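Local coordinates for transcriptional regulator, LRP/AsnC family (PDB 2P6S), which probably regulates transcription by binding specific DNA sequences, and binds methionine and calcium ions, at residues Leu68-Phe73 with Thr117-Phe122; Ala72-Ser77 with Gln137-Ser142. All coordinates share one frame; numbering follows the deposited sequence.

Interaction 1 (Leu68-Phe73 with Thr117-Phe122); sequences LGLQAF and TDMNAF. With CA (calcium ion), chain R.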
ATOM      1  N   LEU G  68     -31.569   3.941  -8.594  1.00 70.84           N
ATOM      2  CA  LEU G  68     -30.285   3.513  -8.039  1.00 66.01           C
ATOM      3  C   LEU G  68     -29.119   3.991  -8.911  1.00 70.15           C
ATOM      4  O   LEU G  68     -28.691   3.289  -9.834  1.00 72.04           O
ATOM      5  CB  LEU G  68     -30.249   1.994  -7.914  1.00 59.77           C
ATOM      6  CG  LEU G  68     -31.320   1.360  -7.037  1.00 54.88           C
ATOM      7  CD1 LEU G  68     -31.074  -0.122  -6.986  1.00 54.27           C
ATOM      8  CD2 LEU G  68     -31.320   1.959  -5.637  1.00 61.19           C
ATOM      9  N   GLY G  69     -28.607   5.182  -8.607  1.00 68.55           N
ATOM     10  CA  GLY G  69     -27.531   5.785  -9.391  1.00 69.74           C
ATOM     11  C   GLY G  69     -26.119   5.309  -9.080  1.00 68.20           C
ATOM     12  O   GLY G  69     -25.242   5.370  -9.941  1.00 63.27           O
ATOM     13  N   LEU G  70     -25.901   4.829  -7.856  1.00 71.33           N
ATOM     14  CA  LEU G  70     -24.547   4.626  -7.323  1.00 70.97           C
ATOM     15  C   LEU G  70     -24.301   3.167  -6.941  1.00 72.72           C
ATOM     16  O   LEU G  70     -24.690   2.727  -5.855  1.00 72.74           O
ATOM     17  CB  LEU G  70     -24.330   5.530  -6.096  1.00 69.63           C
ATOM     18  CG  LEU G  70     -23.037   6.349  -5.959  1.00 65.13           C
ATOM     19  CD1 LEU G  70     -22.730   6.554  -4.469  1.00 69.66           C
ATOM     20  CD2 LEU G  70     -21.842   5.731  -6.682  1.00 50.70           C
ATOM     21  N   GLN G  71     -23.670   2.421  -7.848  1.00 73.65           N
ATOM     22  CA  GLN G  71     -23.239   1.058  -7.565  1.00 68.61           C
ATOM     23  C   GLN G  71     -21.861   1.139  -6.913  1.00 69.39           C
ATOM     24  O   GLN G  71     -20.891   1.563  -7.560  1.00 70.94           O
ATOM     25  CB  GLN G  71     -23.167   0.206  -8.842  1.00 66.14           C
ATOM     26  CG  GLN G  71     -22.873  -1.277  -8.547  1.00 72.58           C
ATOM     27  CD  GLN G  71     -22.696  -2.147  -9.782  1.00 69.95           C
ATOM     28  OE1 GLN G  71     -23.217  -1.852 -10.853  1.00 68.41           O
ATOM     29  NE2 GLN G  71     -21.969  -3.246  -9.621  1.00 80.00           N
ATOM     30  N   ALA G  72     -21.783   0.728  -5.642  1.00 65.67           N
ATOM     31  CA  ALA G  72     -20.536   0.770  -4.863  1.00 61.54           C
ATOM     32  C   ALA G  72     -19.982  -0.630  -4.604  1.00 61.57           C
ATOM     33  O   ALA G  72     -20.721  -1.530  -4.217  1.00 67.73           O
ATOM     34  CB  ALA G  72     -20.777   1.470  -3.542  1.00 59.67           C
ATOM     35  N   PHE G  73     -18.684  -0.807  -4.830  1.00 61.15           N
ATOM     36  CA  PHE G  73     -17.985  -2.029  -4.448  1.00 62.11           C
ATOM     37  C   PHE G  73     -17.166  -1.711  -3.214  1.00 64.21           C
ATOM     38  O   PHE G  73     -16.196  -0.958  -3.302  1.00 66.28           O
ATOM     39  CB  PHE G  73     -17.045  -2.498  -5.553  1.00 64.38           C
ATOM     40  CG  PHE G  73     -17.730  -3.227  -6.672  1.00 70.20           C
ATOM     41  CD1 PHE G  73     -17.996  -4.587  -6.571  1.00 68.14           C
ATOM     42  CD2 PHE G  73     -18.083  -2.560  -7.841  1.00 73.49           C
ATOM     43  CE1 PHE G  73     -18.613  -5.265  -7.609  1.00 71.13           C
ATOM     44  CE2 PHE G  73     -18.704  -3.233  -8.886  1.00 73.03           C
ATOM     45  CZ  PHE G  73     -18.971  -4.584  -8.771  1.00 69.82           C
ATOM     46  N   THR G 117     -29.074   5.198  -4.172  1.00 68.28           N
ATOM     47  CA  THR G 117     -29.664   6.265  -4.970  1.00 69.21           C
ATOM     48  C   THR G 117     -28.651   7.357  -5.278  1.00 69.34           C
ATOM     49  O   THR G 117     -28.383   7.660  -6.445  1.00 71.87           O
ATOM     50  CB  THR G 117     -30.847   6.886  -4.242  1.00 65.87           C
ATOM     51  OG1 THR G 117     -30.533   6.969  -2.849  1.00 71.36           O
ATOM     52  CG2 THR G 117     -32.085   6.029  -4.430  1.00 63.65           C
ATOM     53  N   ASP G 118     -28.097   7.942  -4.222  1.00 68.59           N
ATOM     54  CA  ASP G 118     -27.083   8.982  -4.343  1.00 70.17           C
ATOM     55  C   ASP G 118     -26.043   8.793  -3.239  1.00 71.05           C
ATOM     56  O   ASP G 118     -26.193   7.908  -2.390  1.00 74.63           O
ATOM     57  CB  ASP G 118     -27.733  10.357  -4.228  1.00 70.52           C
ATOM     58  CG  ASP G 118     -28.367  10.586  -2.870  1.00 77.87           C
ATOM     59  OD1 ASP G 118     -28.784   9.596  -2.232  1.00 79.29           O
ATOM     60  OD2 ASP G 118     -28.444  11.754  -2.438  1.00 92.33           O
HETATM   61  N   MSE G 119     -25.010   9.636  -3.243  1.00 66.86           N
HETATM   62  CA  MSE G 119     -23.917   9.553  -2.260  1.00 62.24           C
HETATM   63  C   MSE G 119     -24.390   9.795  -0.802  1.00 60.58           C
HETATM   64  O   MSE G 119     -23.861   9.195   0.130  1.00 50.98           O
HETATM   65  CB  MSE G 119     -22.787  10.525  -2.658  1.00 61.40           C
HETATM   66  CG  MSE G 119     -21.460  10.340  -1.925  1.00 56.27           C
HETATM   67 SE   MSE G 119     -20.628   8.625  -2.276  1.00 71.77          SE
HETATM   68  CE  MSE G 119     -19.705   9.057  -3.932  1.00 82.41           C
ATOM     69  N   ASN G 120     -25.395  10.643  -0.607  1.00 63.32           N
ATOM     70  CA  ASN G 120     -25.947  10.879   0.735  1.00 66.03           C
ATOM     71  C   ASN G 120     -26.526   9.601   1.309  1.00 66.05           C
ATOM     72  O   ASN G 120     -26.341   9.280   2.486  1.00 63.80           O
ATOM     73  CB  ASN G 120     -27.044  11.939   0.699  1.00 68.01           C
ATOM     74  CG  ASN G 120     -26.561  13.253   0.141  1.00 74.41           C
ATOM     75  OD1 ASN G 120     -25.627  13.860   0.669  1.00 74.49           O
ATOM     76  ND2 ASN G 120     -27.185  13.696  -0.945  1.00 80.03           N
ATOM     77  N   ALA G 121     -27.247   8.884   0.455  1.00 66.07           N
ATOM     78  CA  ALA G 121     -27.780   7.583   0.802  1.00 66.93           C
ATOM     79  C   ALA G 121     -26.647   6.695   1.288  1.00 66.73           C
ATOM     80  O   ALA G 121     -26.734   6.055   2.336  1.00 67.56           O
ATOM     81  CB  ALA G 121     -28.450   6.963  -0.418  1.00 68.22           C
ATOM     82  N   PHE G 122     -25.574   6.682   0.511  1.00 64.60           N
ATOM     83  CA  PHE G 122     -24.456   5.792   0.757  1.00 60.74           C
ATOM     84  C   PHE G 122     -23.733   6.115   2.064  1.00 61.89           C
ATOM     85  O   PHE G 122     -23.254   5.211   2.749  1.00 62.15           O
ATOM     86  CB  PHE G 122     -23.482   5.851  -0.423  1.00 54.20           C
ATOM     87  CG  PHE G 122     -22.221   5.079  -0.199  1.00 51.82           C
ATOM     88  CD1 PHE G 122     -22.205   3.708  -0.368  1.00 43.94           C
ATOM     89  CD2 PHE G 122     -21.056   5.720   0.196  1.00 43.97           C
ATOM     90  CE1 PHE G 122     -21.058   2.991  -0.164  1.00 45.99           C
ATOM     91  CE2 PHE G 122     -19.903   5.001   0.408  1.00 44.75           C
ATOM     92  CZ  PHE G 122     -19.904   3.637   0.216  1.00 43.49           C
TER
HETATM   93 CA    CA R 999     -23.754  15.430   0.184  1.00 61.92          CA
HETATM   94  O   HOH W   1     -23.186  17.471   0.647  1.00  9.59           O

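Interaction 2 (Ala72-Ser77 with Gln137-Ser142); sequences AFIRVS and QDAQSS. With MET (methionine), chain I.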
ATOM      1  N   ALA G  72     -21.783   0.728  -5.642  1.00 65.67           N
ATOM      2  CA  ALA G  72     -20.536   0.770  -4.863  1.00 61.54           C
ATOM      3  C   ALA G  72     -19.982  -0.630  -4.604  1.00 61.57           C
ATOM      4  O   ALA G  72     -20.721  -1.530  -4.217  1.00 67.73           O
ATOM      5  CB  ALA G  72     -20.777   1.470  -3.542  1.00 59.67           C
ATOM      6  N   PHE G  73     -18.684  -0.807  -4.830  1.00 61.15           N
ATOM      7  CA  PHE G  73     -17.985  -2.029  -4.448  1.00 62.11           C
ATOM      8  C   PHE G  73     -17.166  -1.711  -3.214  1.00 64.21           C
ATOM      9  O   PHE G  73     -16.196  -0.958  -3.302  1.00 66.28           O
ATOM     10  CB  PHE G  73     -17.045  -2.498  -5.553  1.00 64.38           C
ATOM     11  CG  PHE G  73     -17.730  -3.227  -6.672  1.00 70.20           C
ATOM     12  CD1 PHE G  73     -17.996  -4.587  -6.571  1.00 68.14           C
ATOM     13  CD2 PHE G  73     -18.083  -2.560  -7.841  1.00 73.49           C
ATOM     14  CE1 PHE G  73     -18.613  -5.265  -7.609  1.00 71.13           C
ATOM     15  CE2 PHE G  73     -18.704  -3.233  -8.886  1.00 73.03           C
ATOM     16  CZ  PHE G  73     -18.971  -4.584  -8.771  1.00 69.82           C
ATOM     17  N   ILE G  74     -17.552  -2.285  -2.074  1.00 65.27           N
ATOM     18  CA  ILE G  74     -16.928  -1.978  -0.782  1.00 62.92           C
ATOM     19  C   ILE G  74     -16.040  -3.132  -0.314  1.00 69.35           C
ATOM     20  O   ILE G  74     -16.483  -4.285  -0.311  1.00 73.44           O
ATOM     21  CB  ILE G  74     -17.990  -1.707   0.295  1.00 57.17           C
ATOM     22  CG1 ILE G  74     -19.043  -0.729  -0.224  1.00 58.32           C
ATOM     23  CG2 ILE G  74     -17.347  -1.140   1.534  1.00 49.92           C
ATOM     24  CD1 ILE G  74     -20.016  -0.276   0.827  1.00 47.85           C
ATOM     25  N   ARG G  75     -14.799  -2.812   0.078  1.00 71.52           N
ATOM     26  CA  ARG G  75     -13.838  -3.809   0.598  1.00 71.01           C
ATOM     27  C   ARG G  75     -13.778  -3.693   2.118  1.00 64.82           C
ATOM     28  O   ARG G  75     -13.375  -2.661   2.642  1.00 59.21           O
ATOM     29  CB  ARG G  75     -12.412  -3.623   0.032  1.00 73.93           C
ATOM     30  CG  ARG G  75     -12.240  -2.623  -1.111  1.00 77.38           C
ATOM     31  CD  ARG G  75     -10.818  -2.660  -1.731  1.00 77.34           C
ATOM     32  NE  ARG G  75     -10.461  -3.981  -2.246  1.00 81.38           N
ATOM     33  CZ  ARG G  75     -11.085  -4.589  -3.254  1.00 85.98           C
ATOM     34  NH1 ARG G  75     -12.108  -3.994  -3.861  1.00 85.33           N
ATOM     35  NH2 ARG G  75     -10.694  -5.797  -3.656  1.00 82.52           N
ATOM     36  N   VAL G  76     -14.165  -4.753   2.818  1.00 67.14           N
ATOM     37  CA  VAL G  76     -14.320  -4.711   4.275  1.00 69.87           C
ATOM     38  C   VAL G  76     -13.408  -5.713   4.979  1.00 70.82           C
ATOM     39  O   VAL G  76     -13.131  -6.785   4.445  1.00 77.50           O
ATOM     40  CB  VAL G  76     -15.780  -5.014   4.661  1.00 67.66           C
ATOM     41  CG1 VAL G  76     -16.007  -4.820   6.168  1.00 68.30           C
ATOM     42  CG2 VAL G  76     -16.716  -4.141   3.851  1.00 61.35           C
ATOM     43  N   SER G  77     -12.944  -5.356   6.173  1.00 70.60           N
ATOM     44  CA  SER G  77     -12.147  -6.256   7.003  1.00 72.41           C
ATOM     45  C   SER G  77     -12.815  -6.432   8.356  1.00 70.75           C
ATOM     46  O   SER G  77     -13.221  -5.455   8.974  1.00 67.12           O
ATOM     47  CB  SER G  77     -10.737  -5.704   7.198  1.00 75.09           C
ATOM     48  OG  SER G  77      -9.996  -6.523   8.088  1.00 80.50           O
ATOM     49  N   GLN G 137     -14.215  -3.811  11.145  1.00 74.45           N
ATOM     50  CA  GLN G 137     -13.056  -3.034  11.589  1.00 76.18           C
ATOM     51  C   GLN G 137     -12.728  -1.863  10.651  1.00 74.80           C
ATOM     52  O   GLN G 137     -12.374  -0.786  11.123  1.00 77.86           O
ATOM     53  CB  GLN G 137     -11.832  -3.950  11.763  1.00 77.85           C
ATOM     54  CG  GLN G 137     -10.619  -3.299  12.450  1.00 86.64           C
ATOM     55  CD  GLN G 137     -10.868  -2.922  13.919  1.00 94.36           C
ATOM     56  OE1 GLN G 137     -10.824  -3.771  14.812  1.00 92.89           O
ATOM     57  NE2 GLN G 137     -11.104  -1.638  14.167  1.00 98.88           N
ATOM     58  N   ASP G 138     -12.833  -2.064   9.335  1.00 75.61           N
ATOM     59  CA  ASP G 138     -12.512  -1.002   8.361  1.00 73.87           C
ATOM     60  C   ASP G 138     -13.136  -1.273   6.993  1.00 68.19           C
ATOM     61  O   ASP G 138     -13.165  -2.420   6.544  1.00 68.54           O
ATOM     62  CB  ASP G 138     -10.988  -0.843   8.208  1.00 73.77           C
ATOM     63  CG  ASP G 138     -10.587   0.503   7.588  1.00 84.66           C
ATOM     64  OD1 ASP G 138     -11.438   1.417   7.474  1.00 89.73           O
ATOM     65  OD2 ASP G 138      -9.402   0.652   7.220  1.00 91.99           O
ATOM     66  N   ALA G 139     -13.621  -0.214   6.339  1.00 61.16           N
ATOM     67  CA  ALA G 139     -14.232  -0.316   5.006  1.00 56.21           C
ATOM     68  C   ALA G 139     -13.525   0.610   4.037  1.00 52.52           C
ATOM     69  O   ALA G 139     -13.026   1.648   4.439  1.00 49.13           O
ATOM     70  CB  ALA G 139     -15.716   0.020   5.061  1.00 52.29           C
ATOM     71  N   GLN G 140     -13.481   0.206   2.765  1.00 56.85           N
ATOM     72  CA  GLN G 140     -12.912   1.003   1.671  1.00 58.79           C
ATOM     73  C   GLN G 140     -13.862   0.963   0.491  1.00 57.77           C
ATOM     74  O   GLN G 140     -13.955  -0.052  -0.190  1.00 62.60           O
ATOM     75  CB  GLN G 140     -11.582   0.424   1.207  1.00 59.28           C
ATOM     76  CG  GLN G 140     -10.455   0.523   2.197  1.00 69.78           C
ATOM     77  CD  GLN G 140      -9.149   0.027   1.617  1.00 68.43           C
ATOM     78  OE1 GLN G 140      -9.131  -0.621   0.571  1.00 79.26           O
ATOM     79  NE2 GLN G 140      -8.046   0.328   2.293  1.00 82.06           N
ATOM     80  N   SER G 141     -14.544   2.062   0.217  1.00 55.98           N
ATOM     81  CA  SER G 141     -15.541   2.059  -0.844  1.00 58.20           C
ATOM     82  C   SER G 141     -15.091   2.685  -2.163  1.00 60.12           C
ATOM     83  O   SER G 141     -14.614   3.822  -2.205  1.00 62.33           O
ATOM     84  CB  SER G 141     -16.786   2.754  -0.348  1.00 58.82           C
ATOM     85  OG  SER G 141     -17.284   2.059   0.771  1.00 64.48           O
ATOM     86  N   SER G 142     -15.257   1.925  -3.240  1.00 63.09           N
ATOM     87  CA  SER G 142     -15.057   2.420  -4.596  1.00 59.47           C
ATOM     88  C   SER G 142     -16.391   2.390  -5.308  1.00 55.00           C
ATOM     89  O   SER G 142     -17.260   1.614  -4.946  1.00 64.40           O
ATOM     90  CB  SER G 142     -14.063   1.536  -5.331  1.00 60.89           C
ATOM     91  OG  SER G 142     -13.346   2.298  -6.281  1.00 73.09           O
TER
HETATM   92  N   MET I1160     -12.896   5.277   4.480  1.00 42.75           N
HETATM   93  CA  MET I1160     -14.217   4.592   4.631  1.00 48.56           C
HETATM   94  C   MET I1160     -14.725   4.028   3.300  1.00 49.91           C
HETATM   95  O   MET I1160     -14.003   3.973   2.305  1.00 51.80           O
HETATM   96  CB  MET I1160     -15.269   5.552   5.204  1.00 48.68           C
HETATM   97  CG  MET I1160     -14.862   6.244   6.489  1.00 47.81           C
HETATM   98  SD  MET I1160     -16.257   7.070   7.268  1.00 43.36           S
HETATM   99  CE  MET I1160     -15.427   8.081   8.482  1.00 46.89           C
HETATM  100  OXT MET I1160     -15.878   3.610   3.183  1.00 47.59           O

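Interaction 1 (Leu68-Phe73 with Thr117-Phe122)
Asp118 meets Leu70 through its main chain, while its carboxylate atom OD1 is gripped by two donors of its own segment, as befits the N-cap of helix 119-130. Ala121 N reaches Asp118 OD1 over 3.2 Å from above the carboxylate plane, a capping bond, and Thr117 OG1 donates to the same atom from the opposite face. The other oxygen, Asp118 OD2, accepts from Asn120 ND2 at 2.8 Å, on the syn side but tilted 35° out of the carboxylate plane. Both carboxylate oxygens are therefore engaged, which should restrict rotation of the group. Asn120, with its amide nitrogen turned to Asp118, gives OD1 to a calcium ion at 2.5 Å; Glu64 of the third subunit packs beside it.

Across the contact, Gly69 N donates to Thr117 O at 3.3 Å, a bent bond (138° at the hydrogen). Gly69 and Leu70 both face Phe116, a classic beta bulge. The apolar part lies deeper. Leu70 CD1 comes to 3.7 Å from SE of the selenomethionine Met119, whose chain is bent at chi2 and chi3, and this methyl also meets Phe122 CB. With chi1 at 174°, CG of Phe122 lies anti to its backbone N, which carries the ring to strand 70-78; there Ala72 CB approaches it obliquely, 3.7 Å from Phe122 CE1.

Interaction 2 (Ala72-Ser77 with Gln137-Ser142)
Ile74 and Ser141 form a non-hydrogen-bonded pair of two antiparallel strands, their CA atoms 4.3 Å apart; Val76 with Ala139 is the next such pair on the same face. The strand axes run at 161° to one another, and the alternating hydrogen-bonded pairs, Phe73 with Ser142, Arg75 with Gln140 and Ser77 with Asp138, carry the backbone ladder. Its straightest rung is Arg75 N to Gln140 O, 2.9 Å with 177° at the hydrogen. At the far end Ser77 O accepts from Gln137 N at 2.9 Å and weakly from Asp138 N, the signature of a classic beta bulge.

The face of Ile74, Val76, Ala139 and Ser141 is buried: Ile74 CG2 lies 4.1 Å from Ala139 CB, and helix 119-130 covers the layer with Phe122 and Leu130. On the other face Arg75, Ser77, Asp138, Gln140 and Ser142 stay partly exposed, though Phe73 is buried there, its ring meeting Phe102 of the second subunit. The chains of Arg75 and Gln140 pass at a slant, with Arg75 CD 3.5 Å from Gln140 OE1. Polar ends here turn to other partners, Ser77 OG to Asp109 and Ser142 OG to Thr105 of the second subunit.

Ser141 N, not used in the ladder, points outward and donates to methionine O at 2.9 Å. A chi1 of -60° puts Ser141 OG beside that nitrogen, and it donates to methionine OXT at 3.2 Å, so both carboxylate oxygens are held. Gly106 N of the fourth subunit also bonds the ligand. Pairing of a central strand with the outermost strand of the sheet within this chain, with an amino acid held there between subunits, fits the ferredoxin-like ligand-binding domain of Lrp/AsnC regulators.

How the interactions relate
Interactions 1 and 2, whose centres lie about 14 Å apart, share Ala72 and Phe73 on strand 70-78. Interaction 1 sets the start of helix 119-130 against that strand; interaction 2 pairs the strand with 136-150, which follows the helix in the chain. Phe122 joins the two: its CE1 packs 3.6 Å from Ile74 CD1, and its ring also touches the side chain of Ser141. The Phe122 side chain is about 5 Å from a bound methionine, so residues of both contacts lie near that ligand. Calcium is bound by Asn120 in interaction 1; Gly69 there and Asp138 in interaction 2 are calcium-binding positions too, whereas the Ala72 side chain is about 12 Å from a calcium ion.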